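Local coordinates for dephospho-CoA kinase (Mycobacterium paratuberculosis, PDB 6N39), which probably catalyses the last step of coenzyme A biosynthesis, the ATP-dependent phosphorylation of the 3'-hydroxyl of dephospho-CoA, at residues Q233-V236 / N237-K240; P226-P229 / A230-Q233; A166-S169 / D170-R174; I343-D346 / G347-G350; A206-S210 / T211-A215. All blocks are in the same frame, centred on the assembly; numbering follows the deposited sequence.

In the fold
From the N terminus, interaction 3 comes first, where a loop turns into helix 170-176 near the predicted ATP site of the kinase part. Interaction 5 ends the long helix 187-210 and turns the chain toward strand 221-222. Interactions 2 and 1 follow on helix 228-243, its first turn and its middle, overlapping at Gln233; interaction 4 lies furthest along, where strand 339-345 passes into helix 349-363. All five are local and run in series, with no loop of one enclosing another. Helix 228-243 and the residue before it tie the kinase and UPF0157 (GrpB) parts together: Glu227 of interaction 2 forms a salt bridge with Arg174 of interaction 3, and Arg234 of interaction 1 packs there too.

Interaction 1. Residues Q233-V236 / N237-K240; sequences QRIV and NRLK
Ile235 and Leu239 run alongside each other on one flank of the helix and touch through Ile235 CG2 and Leu239 CD1 at 3.7 Å. On the neighbouring flank, Val236 CG1 rests against Lys240 CD at 4.0 Å; the lysine's aliphatic part does the touching, and its chain then bends and carries the amine away. The exposed flank is polar: Gln233 NE2 donates to Asn237 OD1 over 3.0 Å. The bond is rather bent, 138° at the hydrogen. The acceptor lies in the amide plane of Gln233, whereas the donor stands above the carbonyl plane of Asn237; the two amides are turned 44° apart. With its CG anti to the backbone N (chi1 -168°), Gln233 then folds at chi2, which swings the amide up to its partner one turn on.

These are i to i+4 pairs of an alpha helix, 228-243, in the UPF0157 part of the chain, and backbone bonds such as Leu239 N to Ile235 O (2.9 Å) set their spacing. Branched and aliphatic residues suit the inner side, since Ile235, Val236 and Leu239 all pack on Ile272 of strand 270-276. Arg238 runs out extended to CD, then bends at chi3 beside Ile235, its NH1 4.1 Å from Ile235 CG1. Farther out, its buried guanidinium is held by the carbonyl of Phe132, the hydroxyl of Tyr294 and a salt bridge to Asp178, which fix its rotation. Arg234 makes its main polar contact elsewhere, donating through NH1 to the carbonyl of Ala175.

Interaction 2. Residues P226-P229 / A230-Q233; sequences PEWP and AQAQ
Gln231 and Trp228 both carry CG opposite their own carbonyl carbon (chi1 -62° and -78°), and the glutamine chain then runs out extended. It reaches back along the helix, so that Gln231 OE1 comes to the edge of the indole, 3.5 Å from Trp228 CD1 and near the ring plane, while the amide itself is turned 68° from the ring. The polar ends have their stronger partners beyond this turn: Gln231 OE1 accepts from Arg337, and Trp228 NE1 donates to Asp268. The other end of the amide passes Glu227, with NE2 3.8 Å from Glu227 CB, and one water joins the two side chains, donating to Glu227 OE2 at 2.6 Å and accepting from Gln231 NE2 at 3.2 Å. The same carboxylate oxygen forms a salt bridge with Arg174 in the kinase part.

This is the opening turn of helix 228-243. Proline suits position 229 because first-turn nitrogens need no helical acceptor, and Pro229 O accepts from Gln233 N at 2.9 Å. A second water spans Pro226 O and Ala230 N (3.0 Å from the latter). Once the turn is under way, Gln231 N meets Glu227 O at 3.1 Å in a nearly straight bond. Small Ala232 sets its CB 3.4 Å from Trp228 O, while the broad indole lays its carbon surface on Ile270 of strand 270-276.

Interaction 3. Residues A166-S169 / D170-R174; sequences AQAS and DEQRR
Arg173 reaches back over the residues before its helix, an extended chain that touches something at nearly every step. Its CB lies 3.7 Å from Ser169 O, and CG comes closer to the same oxygen, which accepts the backbone N-H of Arg173. CD runs on past it, and the guanidinium then spreads beneath the carbonyl of Ala168, whose oxygen sits over one face, 3.2 Å from CZ. An oxygen above the face is badly placed for N-H groups that point outward in the plane, so no hydrogen bond forms there. NH1 instead forms a salt bridge with Asp170 OD1 at 3.0 Å, met from above the carboxylate plane. NH2 is bridged to Gln167 OE1 by a water, which lies 2.9 Å from NH2; that amide oxygen also accepts from Ile18 N. Arginine suits the place because its long arm crosses the helix start and still has several N-H groups to share there.

Ser169 places OG between its backbone N and carbonyl carbon (chi1 72°), where it takes the N-H of Gln172 at 3.1 Å. Gln172 returns the favour: its extended side chain brings OE1 to Ser169 N at 3.0 Å, and the same oxygen rests beside Ala168 CB. Small Ala168 packs inward on Val124. The reciprocal bonds of Ser169, the N-cap, and Gln172 make a capping box at the start of helix 170-176, near the P-loop and predicted ATP site.

Interaction 4. Residues I343-D346 / G347-G350; sequences IRVD and GWPG
The indole of Trp348 carries Val345 on one face, with Val345 CB centred 3.4 Å above the ring plane. The two methyls divide the ring system between them. CG1 stands 3.5 Å from the centroid of the five-membered ring, only 14° off its normal, which is a CH-pi contact, while CG2 lies toward the six-membered ring, 3.8 Å from Trp348 CZ3. Val345 holds CG1 anti to the backbone N (chi1 176°), a setting that directs one methyl to each ring. A beta-branched residue suits this place because its two methyls can each meet a different ring of the indole. Beyond the pair, Tyr316 meets Trp348 edge to face, and Leu279 touches both Trp348 and Val345.

The second flat group, the guanidinium of Arg344, passes obliquely by Gly350. Its chain packs closely before that, with Arg344 CD 3.3 Å from Gly350 C; the absence of a side chain at Gly350 lets the arginine lie against the helix backbone. The polar end goes on to a salt bridge with Asp303 and a hydrogen bond to Gln273.

Gly347 has a positive phi of 91°, at which a CB would collide with the carbonyl oxygen of Asp346. Trp348 N then donates to Val345 O at 3.0 Å, closing a type II beta turn whose last residue, Trp348, is also the N-cap of helix 349-363, where the chain leaves strand 339-345 of the mixed sheet.

Interaction 5. Residues A206-S210 / T211-A215; sequences AHNLS and TRQIA
Asn208 O and Leu209 O, at the end of helix 187-210, receive N-H groups from a chain that doubles back in a Schellman motif. Arg212, the C-prime residue, adopts positive phi (52°), and this reversal brings Gln213 N to Asn208 O at 2.7 Å. Arg212 N bonds to Leu209 O at 3.1 Å, with the donor well above the carbonyl plane. The last helical carbonyls, which lack a following turn, are thereby given partners.

The side chains of Asn208 and Gln213 run nearly perpendicular to each other. Asn208 CB lies 3.4 Å from Gln213 O, while its OD1 faces Gln213 CB; the ND2 end donates to the carbonyl of Ala333. Beyond the turn, Ala215 pairs its backbone with Ser332, which holds the departing chain against the loop after strand 328-331. Leu209 suits the inner side of the helix, packing on Leu10 and Leu290. Arg212 bends at chi2 and brings NH1 back to Leu209 O at 3.0 Å, a weak bond with that oxygen at the guanidinium edge; this oxygen is thus shared with the arginine's own backbone N-H.

A threonine fits this place at the helix end, since its hydroxyl can serve a helical carbonyl. Thr211 OG1 lies over the centre of the His207 ring, and it donates to His207 O at 2.8 Å. Thr211 N reaches that same oxygen at 3.0 Å, from the opposite face of the carbonyl plane.

Interaction 1. Residues Q233-V236 / N237-K240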
loop_
_atom_site.group_PDB
_atom_site.type_symbol
_atom_site.label_atom_id
_atom_site.label_comp_id
_atom_site.label_asym_id
_atom_site.label_seq_id
_atom_site.Cartn_x
_atom_site.Cartn_y
_atom_site.Cartn_z
ATOM N N GLN A 233 -2.155 -1.814 -8.120
ATOM C CA GLN A 233 -3.491 -1.577 -7.569
ATOM C C GLN A 233 -3.410 -1.326 -6.068
ATOM O O GLN A 233 -4.098 -0.438 -5.540
ATOM C CB GLN A 233 -4.424 -2.755 -7.864
ATOM C CG GLN A 233 -5.907 -2.458 -7.567
ATOM C CD GLN A 233 -6.434 -1.270 -8.385
ATOM O OE1 GLN A 233 -6.497 -1.330 -9.614
ATOM N NE2 GLN A 233 -6.809 -0.188 -7.700
ATOM N N ARG A 234 -2.554 -2.079 -5.364
ATOM C CA ARG A 234 -2.392 -1.803 -3.935
ATOM C C ARG A 234 -1.919 -0.375 -3.719
ATOM O O ARG A 234 -2.434 0.335 -2.839
ATOM C CB ARG A 234 -1.418 -2.789 -3.285
ATOM C CG ARG A 234 -1.961 -4.188 -3.260
ATOM C CD ARG A 234 -1.127 -5.085 -2.379
ATOM N NE ARG A 234 0.130 -5.463 -2.990
ATOM C CZ ARG A 234 0.308 -6.557 -3.726
ATOM N NH1 ARG A 234 -0.697 -7.391 -3.954
ATOM N NH2 ARG A 234 1.505 -6.829 -4.226
ATOM N N ILE A 235 -0.977 0.079 -4.556
ATOM C CA ILE A 235 -0.423 1.423 -4.390
ATOM C C ILE A 235 -1.480 2.492 -4.704
ATOM O O ILE A 235 -1.636 3.471 -3.966
ATOM C CB ILE A 235 0.833 1.586 -5.266
ATOM C CG1 ILE A 235 1.944 0.643 -4.788
ATOM C CG2 ILE A 235 1.288 3.048 -5.273
ATOM C CD1 ILE A 235 3.074 0.391 -5.844
ATOM N N VAL A 236 -2.193 2.325 -5.817
ATOM C CA VAL A 236 -3.241 3.260 -6.220
ATOM C C VAL A 236 -4.270 3.414 -5.108
ATOM O O VAL A 236 -4.653 4.534 -4.754
ATOM C CB VAL A 236 -3.908 2.795 -7.531
ATOM C CG1 VAL A 236 -5.242 3.548 -7.755
ATOM C CG2 VAL A 236 -2.962 2.989 -8.732
ATOM N N ASN A 237 -4.733 2.289 -4.539
ATOM C CA ASN A 237 -5.722 2.366 -3.466
ATOM C C ASN A 237 -5.159 3.104 -2.260
ATOM O O ASN A 237 -5.834 3.960 -1.665
ATOM C CB ASN A 237 -6.179 0.960 -3.058
ATOM C CG ASN A 237 -7.041 0.291 -4.114
ATOM O OD1 ASN A 237 -7.519 0.940 -5.046
ATOM N ND2 ASN A 237 -7.251 -1.019 -3.969
ATOM N N ARG A 238 -3.920 2.760 -1.871
ATOM C CA ARG A 238 -3.278 3.392 -0.720
ATOM C C ARG A 238 -3.164 4.904 -0.905
ATOM O O ARG A 238 -3.400 5.683 0.032
ATOM C CB ARG A 238 -1.892 2.765 -0.508
ATOM C CG ARG A 238 -1.049 3.411 0.586
ATOM C CD ARG A 238 0.369 2.751 0.693
ATOM N NE ARG A 238 0.267 1.299 0.881
ATOM C CZ ARG A 238 0.942 0.387 0.179
ATOM N NH1 ARG A 238 1.851 0.759 -0.737
ATOM N NH2 ARG A 238 0.726 -0.905 0.416
ATOM N N LEU A 239 -2.827 5.336 -2.112
ATOM C CA LEU A 239 -2.648 6.758 -2.366
ATOM C C LEU A 239 -3.994 7.481 -2.461
ATOM O O LEU A 239 -4.109 8.627 -2.014
ATOM C CB LEU A 239 -1.825 6.971 -3.642
ATOM C CG LEU A 239 -0.359 6.492 -3.651
ATOM C CD1 LEU A 239 0.264 6.581 -5.077
ATOM C CD2 LEU A 239 0.473 7.298 -2.682
ATOM N N LYS A 240 -5.026 6.834 -3.013
ATOM C CA LYS A 240 -6.364 7.436 -2.987
ATOM C C LYS A 240 -6.807 7.698 -1.551
ATOM O O LYS A 240 -7.260 8.807 -1.205
ATOM C CB LYS A 240 -7.368 6.520 -3.706
ATOM C CG LYS A 240 -7.246 6.565 -5.243
ATOM C CD LYS A 240 -8.184 5.558 -5.919
ATOM C CE LYS A 240 -9.679 5.881 -5.722
ATOM N NZ LYS A 240 -10.142 7.074 -6.461
#

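Interaction 2. Residues P226-P229 / A230-Q233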
loop_
_atom_site.group_PDB
_atom_site.type_symbol
_atom_site.label_atom_id
_atom_site.label_comp_id
_atom_site.label_asym_id
_atom_site.label_seq_id
_atom_site.Cartn_x
_atom_site.Cartn_y
_atom_site.Cartn_z
ATOM N N PRO A 226 4.839 -10.235 -13.961
ATOM C CA PRO A 226 3.388 -10.479 -13.996
ATOM C C PRO A 226 2.660 -9.936 -12.788
ATOM O O PRO A 226 1.440 -9.772 -12.848
ATOM C CB PRO A 226 3.280 -12.010 -14.059
ATOM C CG PRO A 226 4.641 -12.486 -14.487
ATOM C CD PRO A 226 5.611 -11.490 -13.936
ATOM N N GLU A 227 3.366 -9.651 -11.696
ATOM C CA GLU A 227 2.752 -9.113 -10.492
ATOM C C GLU A 227 2.665 -7.589 -10.456
ATOM O O GLU A 227 2.094 -7.050 -9.501
ATOM C CB GLU A 227 3.525 -9.568 -9.267
ATOM C CG GLU A 227 3.278 -10.995 -8.848
ATOM C CD GLU A 227 4.009 -11.301 -7.565
ATOM O OE1 GLU A 227 5.038 -12.009 -7.612
ATOM O OE2 GLU A 227 3.572 -10.790 -6.510
ATOM N N TRP A 228 3.232 -6.875 -11.428
ATOM C CA TRP A 228 3.134 -5.413 -11.385
ATOM C C TRP A 228 1.702 -4.892 -11.343
ATOM O O TRP A 228 1.462 -3.911 -10.619
ATOM C CB TRP A 228 3.864 -4.768 -12.570
ATOM C CG TRP A 228 5.353 -4.705 -12.430
ATOM C CD1 TRP A 228 6.080 -4.737 -11.272
ATOM C CD2 TRP A 228 6.303 -4.613 -13.500
ATOM N NE1 TRP A 228 7.426 -4.683 -11.559
ATOM C CE2 TRP A 228 7.587 -4.595 -12.919
ATOM C CE3 TRP A 228 6.187 -4.536 -14.895
ATOM C CZ2 TRP A 228 8.755 -4.515 -13.684
ATOM C CZ3 TRP A 228 7.346 -4.447 -15.653
ATOM C CH2 TRP A 228 8.615 -4.447 -15.042
ATOM N N PRO A 229 0.731 -5.438 -12.085
ATOM C CA PRO A 229 -0.629 -4.881 -11.971
ATOM C C PRO A 229 -1.197 -4.965 -10.557
ATOM O O PRO A 229 -1.782 -3.983 -10.081
ATOM C CB PRO A 229 -1.439 -5.714 -12.979
ATOM C CG PRO A 229 -0.407 -6.205 -13.983
ATOM C CD PRO A 229 0.821 -6.466 -13.147
ATOM N N ALA A 230 -1.022 -6.097 -9.862
ATOM C CA ALA A 230 -1.531 -6.221 -8.492
ATOM C C ALA A 230 -0.805 -5.279 -7.536
ATOM O O ALA A 230 -1.438 -4.628 -6.680
ATOM C CB ALA A 230 -1.409 -7.678 -8.016
ATOM N N GLN A 231 0.528 -5.182 -7.666
ATOM C CA GLN A 231 1.269 -4.236 -6.830
ATOM C C GLN A 231 0.784 -2.813 -7.069
ATOM O O GLN A 231 0.603 -2.026 -6.119
ATOM C CB GLN A 231 2.781 -4.345 -7.095
ATOM C CG GLN A 231 3.373 -5.742 -6.759
ATOM C CD GLN A 231 4.825 -5.917 -7.234
ATOM O OE1 GLN A 231 5.428 -5.008 -7.808
ATOM N NE2 GLN A 231 5.379 -7.095 -6.997
ATOM N N ALA A 232 0.551 -2.464 -8.339
ATOM C CA ALA A 232 0.130 -1.102 -8.641
ATOM C C ALA A 232 -1.263 -0.824 -8.088
ATOM O O ALA A 232 -1.543 0.293 -7.648
ATOM C CB ALA A 232 0.174 -0.848 -10.150
ATOM N N GLN A 233 -2.155 -1.814 -8.120
ATOM C CA GLN A 233 -3.491 -1.577 -7.569
ATOM C C GLN A 233 -3.410 -1.326 -6.068
ATOM O O GLN A 233 -4.098 -0.438 -5.540
ATOM C CB GLN A 233 -4.424 -2.755 -7.864
ATOM C CG GLN A 233 -5.907 -2.458 -7.567
ATOM C CD GLN A 233 -6.434 -1.270 -8.385
ATOM O OE1 GLN A 233 -6.497 -1.330 -9.614
ATOM N NE2 GLN A 233 -6.809 -0.188 -7.700
HETATM O O HOH W 1 -0.661 -8.845 -11.072
HETATM O O HOH W 2 3.579 -8.690 -4.920
#

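Interaction 3. Residues A166-S169 / D170-R174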
loop_
_atom_site.group_PDB
_atom_site.type_symbol
_atom_site.label_atom_id
_atom_site.label_comp_id
_atom_site.label_asym_id
_atom_site.label_seq_id
_atom_site.Cartn_x
_atom_site.Cartn_y
_atom_site.Cartn_z
ATOM N N ALA A 166 -15.748 -19.849 5.862
ATOM C CA ALA A 166 -16.548 -18.641 6.025
ATOM C C ALA A 166 -15.725 -17.358 5.948
ATOM O O ALA A 166 -16.314 -16.274 5.943
ATOM C CB ALA A 166 -17.302 -18.684 7.351
ATOM N N GLN A 167 -14.399 -17.440 5.896
ATOM C CA GLN A 167 -13.558 -16.258 5.820
ATOM C C GLN A 167 -13.161 -15.992 4.371
ATOM O O GLN A 167 -13.593 -16.681 3.444
ATOM C CB GLN A 167 -12.308 -16.417 6.692
ATOM C CG GLN A 167 -12.561 -16.741 8.157
ATOM C CD GLN A 167 -11.263 -16.783 8.945
ATOM O OE1 GLN A 167 -10.295 -17.423 8.532
ATOM N NE2 GLN A 167 -11.228 -16.077 10.067
ATOM N N ALA A 168 -12.291 -15.001 4.181
ATOM C CA ALA A 168 -11.771 -14.679 2.863
ATOM C C ALA A 168 -10.949 -15.836 2.308
ATOM O O ALA A 168 -10.396 -16.649 3.052
ATOM C CB ALA A 168 -10.913 -13.417 2.934
ATOM N N SER A 169 -10.880 -15.909 0.982
ATOM C CA SER A 169 -10.022 -16.887 0.330
ATOM C C SER A 169 -8.566 -16.422 0.357
ATOM O O SER A 169 -8.260 -15.244 0.569
ATOM C CB SER A 169 -10.465 -17.115 -1.114
ATOM O OG SER A 169 -10.139 -15.993 -1.927
ATOM N N ASP A 170 -7.654 -17.377 0.145
ATOM C CA ASP A 170 -6.241 -17.033 0.020
ATOM C C ASP A 170 -5.994 -16.130 -1.180
ATOM O O ASP A 170 -5.048 -15.341 -1.179
ATOM C CB ASP A 170 -5.395 -18.304 -0.097
ATOM C CG ASP A 170 -4.948 -18.843 1.257
ATOM O OD1 ASP A 170 -5.098 -18.128 2.273
ATOM O OD2 ASP A 170 -4.437 -19.985 1.305
ATOM N N GLU A 171 -6.826 -16.235 -2.213
ATOM C CA GLU A 171 -6.664 -15.393 -3.391
ATOM C C GLU A 171 -6.979 -13.932 -3.073
ATOM O O GLU A 171 -6.250 -13.014 -3.492
ATOM C CB GLU A 171 -7.562 -15.930 -4.503
ATOM C CG GLU A 171 -7.590 -15.111 -5.772
ATOM C CD GLU A 171 -8.453 -15.762 -6.847
ATOM O OE1 GLU A 171 -8.552 -17.009 -6.865
ATOM O OE2 GLU A 171 -9.039 -15.027 -7.666
ATOM N N GLN A 172 -8.047 -13.701 -2.309
ATOM C CA GLN A 172 -8.376 -12.346 -1.889
ATOM C C GLN A 172 -7.304 -11.795 -0.961
ATOM O O GLN A 172 -6.915 -10.624 -1.076
ATOM C CB GLN A 172 -9.746 -12.328 -1.216
ATOM C CG GLN A 172 -10.850 -12.814 -2.106
ATOM C CD GLN A 172 -12.156 -12.982 -1.369
ATOM O OE1 GLN A 172 -12.206 -13.553 -0.278
ATOM N NE2 GLN A 172 -13.224 -12.479 -1.957
ATOM N N ARG A 173 -6.807 -12.621 -0.041
ATOM C CA ARG A 173 -5.699 -12.185 0.801
ATOM C C ARG A 173 -4.497 -11.798 -0.046
ATOM O O ARG A 173 -3.921 -10.719 0.130
ATOM C CB ARG A 173 -5.310 -13.283 1.794
ATOM C CG ARG A 173 -6.381 -13.624 2.820
ATOM C CD ARG A 173 -5.937 -14.772 3.725
ATOM N NE ARG A 173 -6.986 -15.086 4.690
ATOM C CZ ARG A 173 -7.731 -16.184 4.668
ATOM N NH1 ARG A 173 -7.534 -17.112 3.740
ATOM N NH2 ARG A 173 -8.678 -16.349 5.582
ATOM N N ARG A 174 -4.102 -12.678 -0.971
ATOM C CA ARG A 174 -2.910 -12.433 -1.776
ATOM C C ARG A 174 -3.029 -11.112 -2.517
ATOM O O ARG A 174 -2.049 -10.368 -2.639
ATOM C CB ARG A 174 -2.702 -13.583 -2.763
ATOM C CG ARG A 174 -1.437 -13.478 -3.584
ATOM C CD ARG A 174 -0.270 -13.477 -2.646
ATOM N NE ARG A 174 1.013 -13.166 -3.268
ATOM C CZ ARG A 174 1.576 -11.962 -3.263
ATOM N NH1 ARG A 174 0.962 -10.932 -2.685
ATOM N NH2 ARG A 174 2.759 -11.794 -3.837
HETATM O O HOH W 3 -9.857 -18.907 6.329
#

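Interaction 4. Residues I343-D346 / G347-G350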
loop_
_atom_site.group_PDB
_atom_site.type_symbol
_atom_site.label_atom_id
_atom_site.label_comp_id
_atom_site.label_asym_id
_atom_site.label_seq_id
_atom_site.Cartn_x
_atom_site.Cartn_y
_atom_site.Cartn_z
ATOM N N ILE A 343 3.061 14.065 -8.777
ATOM C CA ILE A 343 1.862 14.837 -8.460
ATOM C C ILE A 343 1.804 15.985 -9.455
ATOM O O ILE A 343 2.666 16.880 -9.428
ATOM C CB ILE A 343 1.883 15.362 -7.022
ATOM C CG1 ILE A 343 2.246 14.231 -6.046
ATOM C CG2 ILE A 343 0.532 15.994 -6.664
ATOM C CD1 ILE A 343 2.229 14.671 -4.607
ATOM N N ARG A 344 0.790 15.956 -10.323
ATOM C CA ARG A 344 0.690 16.876 -11.447
ATOM C C ARG A 344 -0.702 17.491 -11.493
ATOM O O ARG A 344 -1.681 16.893 -11.023
ATOM C CB ARG A 344 1.013 16.160 -12.781
ATOM C CG ARG A 344 2.457 15.566 -12.842
ATOM C CD ARG A 344 2.895 15.419 -14.318
ATOM N NE ARG A 344 4.259 14.917 -14.469
ATOM C CZ ARG A 344 4.590 13.631 -14.480
ATOM N NH1 ARG A 344 3.649 12.699 -14.334
ATOM N NH2 ARG A 344 5.871 13.277 -14.636
ATOM N N VAL A 345 -0.779 18.695 -12.063
ATOM C CA VAL A 345 -1.996 19.500 -12.043
ATOM C C VAL A 345 -2.881 19.131 -13.232
ATOM O O VAL A 345 -2.416 19.086 -14.376
ATOM C CB VAL A 345 -1.656 21.002 -12.056
ATOM C CG1 VAL A 345 -2.943 21.853 -12.143
ATOM C CG2 VAL A 345 -0.839 21.390 -10.799
ATOM N N ASP A 346 -4.162 18.906 -12.952
ATOM C CA ASP A 346 -5.231 18.622 -13.911
ATOM C C ASP A 346 -5.154 19.487 -15.168
ATOM O O ASP A 346 -5.334 20.704 -15.104
ATOM C CB ASP A 346 -6.576 18.866 -13.203
ATOM C CG ASP A 346 -7.788 18.378 -14.025
ATOM O OD1 ASP A 346 -7.624 17.444 -14.833
ATOM O OD2 ASP A 346 -8.893 18.946 -13.859
ATOM N N GLY A 347 -4.921 18.857 -16.322
ATOM C CA GLY A 347 -4.900 19.545 -17.594
ATOM C C GLY A 347 -3.537 20.068 -18.034
ATOM O O GLY A 347 -3.353 20.348 -19.221
ATOM N N TRP A 348 -2.580 20.217 -17.123
ATOM C CA TRP A 348 -1.260 20.698 -17.525
ATOM C C TRP A 348 -0.560 19.667 -18.417
ATOM O O TRP A 348 -0.844 18.470 -18.333
ATOM C CB TRP A 348 -0.402 20.994 -16.301
ATOM C CG TRP A 348 -0.832 22.233 -15.543
ATOM C CD1 TRP A 348 -2.015 22.933 -15.675
ATOM C CD2 TRP A 348 -0.097 22.879 -14.502
ATOM N NE1 TRP A 348 -2.039 23.989 -14.786
ATOM C CE2 TRP A 348 -0.877 23.973 -14.051
ATOM C CE3 TRP A 348 1.151 22.639 -13.905
ATOM C CZ2 TRP A 348 -0.439 24.839 -13.042
ATOM C CZ3 TRP A 348 1.582 23.496 -12.885
ATOM C CH2 TRP A 348 0.786 24.584 -12.467
ATOM N N PRO A 349 0.383 20.110 -19.256
ATOM C CA PRO A 349 0.962 19.186 -20.254
ATOM C C PRO A 349 1.608 17.930 -19.674
ATOM O O PRO A 349 1.460 16.852 -20.265
ATOM C CB PRO A 349 1.992 20.059 -20.998
ATOM C CG PRO A 349 2.183 21.277 -20.125
ATOM C CD PRO A 349 0.895 21.482 -19.398
ATOM N N GLY A 350 2.333 18.019 -18.554
ATOM C CA GLY A 350 2.938 16.807 -18.003
ATOM C C GLY A 350 1.903 15.817 -17.487
ATOM O O GLY A 350 2.048 14.594 -17.646
#

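Interaction 5. Residues A206-S210 / T211-A215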
loop_
_atom_site.group_PDB
_atom_site.type_symbol
_atom_site.label_atom_id
_atom_site.label_comp_id
_atom_site.label_asym_id
_atom_site.label_seq_id
_atom_site.Cartn_x
_atom_site.Cartn_y
_atom_site.Cartn_z
ATOM N N ALA A 206 11.404 1.768 7.804
ATOM C CA ALA A 206 11.221 2.703 8.917
ATOM C C ALA A 206 12.351 3.725 8.984
ATOM O O ALA A 206 12.110 4.916 9.230
ATOM C CB ALA A 206 11.123 1.940 10.249
ATOM N N HIS A 207 13.598 3.276 8.800
ATOM C CA HIS A 207 14.715 4.212 8.872
ATOM C C HIS A 207 14.629 5.248 7.760
ATOM O O HIS A 207 14.882 6.436 7.986
ATOM C CB HIS A 207 16.049 3.463 8.797
ATOM C CG HIS A 207 17.235 4.367 8.793
ATOM N ND1 HIS A 207 17.578 5.145 9.877
ATOM C CD2 HIS A 207 18.172 4.605 7.848
ATOM C CE1 HIS A 207 18.674 5.826 9.599
ATOM N NE2 HIS A 207 19.057 5.515 8.374
ATOM N N ASN A 208 14.276 4.807 6.551
ATOM C CA ASN A 208 14.130 5.714 5.422
ATOM C C ASN A 208 13.038 6.730 5.679
ATOM O O ASN A 208 13.205 7.914 5.363
ATOM C CB ASN A 208 13.813 4.930 4.147
ATOM C CG ASN A 208 15.042 4.281 3.536
ATOM O OD1 ASN A 208 16.172 4.588 3.917
ATOM N ND2 ASN A 208 14.828 3.399 2.572
ATOM N N LEU A 209 11.900 6.280 6.229
ATOM C CA LEU A 209 10.813 7.208 6.539
ATOM C C LEU A 209 11.263 8.245 7.550
ATOM O O LEU A 209 11.018 9.448 7.387
ATOM C CB LEU A 209 9.599 6.449 7.080
ATOM C CG LEU A 209 8.607 5.859 6.092
ATOM C CD1 LEU A 209 7.419 5.299 6.883
ATOM C CD2 LEU A 209 8.138 6.910 5.044
ATOM N N SER A 210 11.940 7.790 8.604
ATOM C CA SER A 210 12.383 8.694 9.656
ATOM C C SER A 210 13.408 9.708 9.158
ATOM O O SER A 210 13.496 10.809 9.705
ATOM C CB SER A 210 12.971 7.884 10.808
ATOM O OG SER A 210 13.676 8.739 11.674
ATOM N N THR A 211 14.225 9.351 8.168
ATOM C CA THR A 211 15.199 10.292 7.630
ATOM C C THR A 211 14.724 10.901 6.322
ATOM O O THR A 211 15.497 11.595 5.660
ATOM C CB THR A 211 16.565 9.624 7.422
ATOM O OG1 THR A 211 16.396 8.389 6.713
ATOM C CG2 THR A 211 17.282 9.364 8.759
ATOM N N ARG A 212 13.475 10.640 5.940
ATOM C CA ARG A 212 12.880 11.133 4.691
ATOM C C ARG A 212 13.760 10.794 3.486
ATOM O O ARG A 212 13.993 11.618 2.600
ATOM C CB ARG A 212 12.603 12.635 4.774
ATOM C CG ARG A 212 12.086 13.084 6.144
ATOM C CD ARG A 212 10.639 13.564 6.123
ATOM N NE ARG A 212 10.216 14.109 7.421
ATOM C CZ ARG A 212 10.015 13.380 8.522
ATOM N NH1 ARG A 212 10.206 12.066 8.506
ATOM N NH2 ARG A 212 9.623 13.959 9.650
ATOM N N GLN A 213 14.264 9.565 3.462
ATOM C CA GLN A 213 14.998 9.014 2.333
ATOM C C GLN A 213 14.100 8.070 1.548
ATOM O O GLN A 213 13.146 7.512 2.082
ATOM C CB GLN A 213 16.243 8.254 2.808
ATOM C CG GLN A 213 17.382 9.150 3.295
ATOM C CD GLN A 213 18.641 8.335 3.602
ATOM O OE1 GLN A 213 18.758 7.718 4.669
ATOM N NE2 GLN A 213 19.571 8.308 2.653
ATOM N N ILE A 214 14.432 7.869 0.275
ATOM C CA ILE A 214 13.650 6.995 -0.589
ATOM C C ILE A 214 14.493 5.781 -0.956
ATOM O O ILE A 214 15.721 5.787 -0.842
ATOM C CB ILE A 214 13.158 7.721 -1.855
ATOM C CG1 ILE A 214 14.352 8.129 -2.726
ATOM C CG2 ILE A 214 12.309 8.947 -1.476
ATOM C CD1 ILE A 214 14.093 7.990 -4.217
ATOM N N ALA A 215 13.817 4.728 -1.412
ATOM C CA ALA A 215 14.471 3.498 -1.855
ATOM C C ALA A 215 14.523 3.466 -3.381
ATOM O O ALA A 215 13.491 3.307 -4.040
ATOM C CB ALA A 215 13.728 2.274 -1.323
#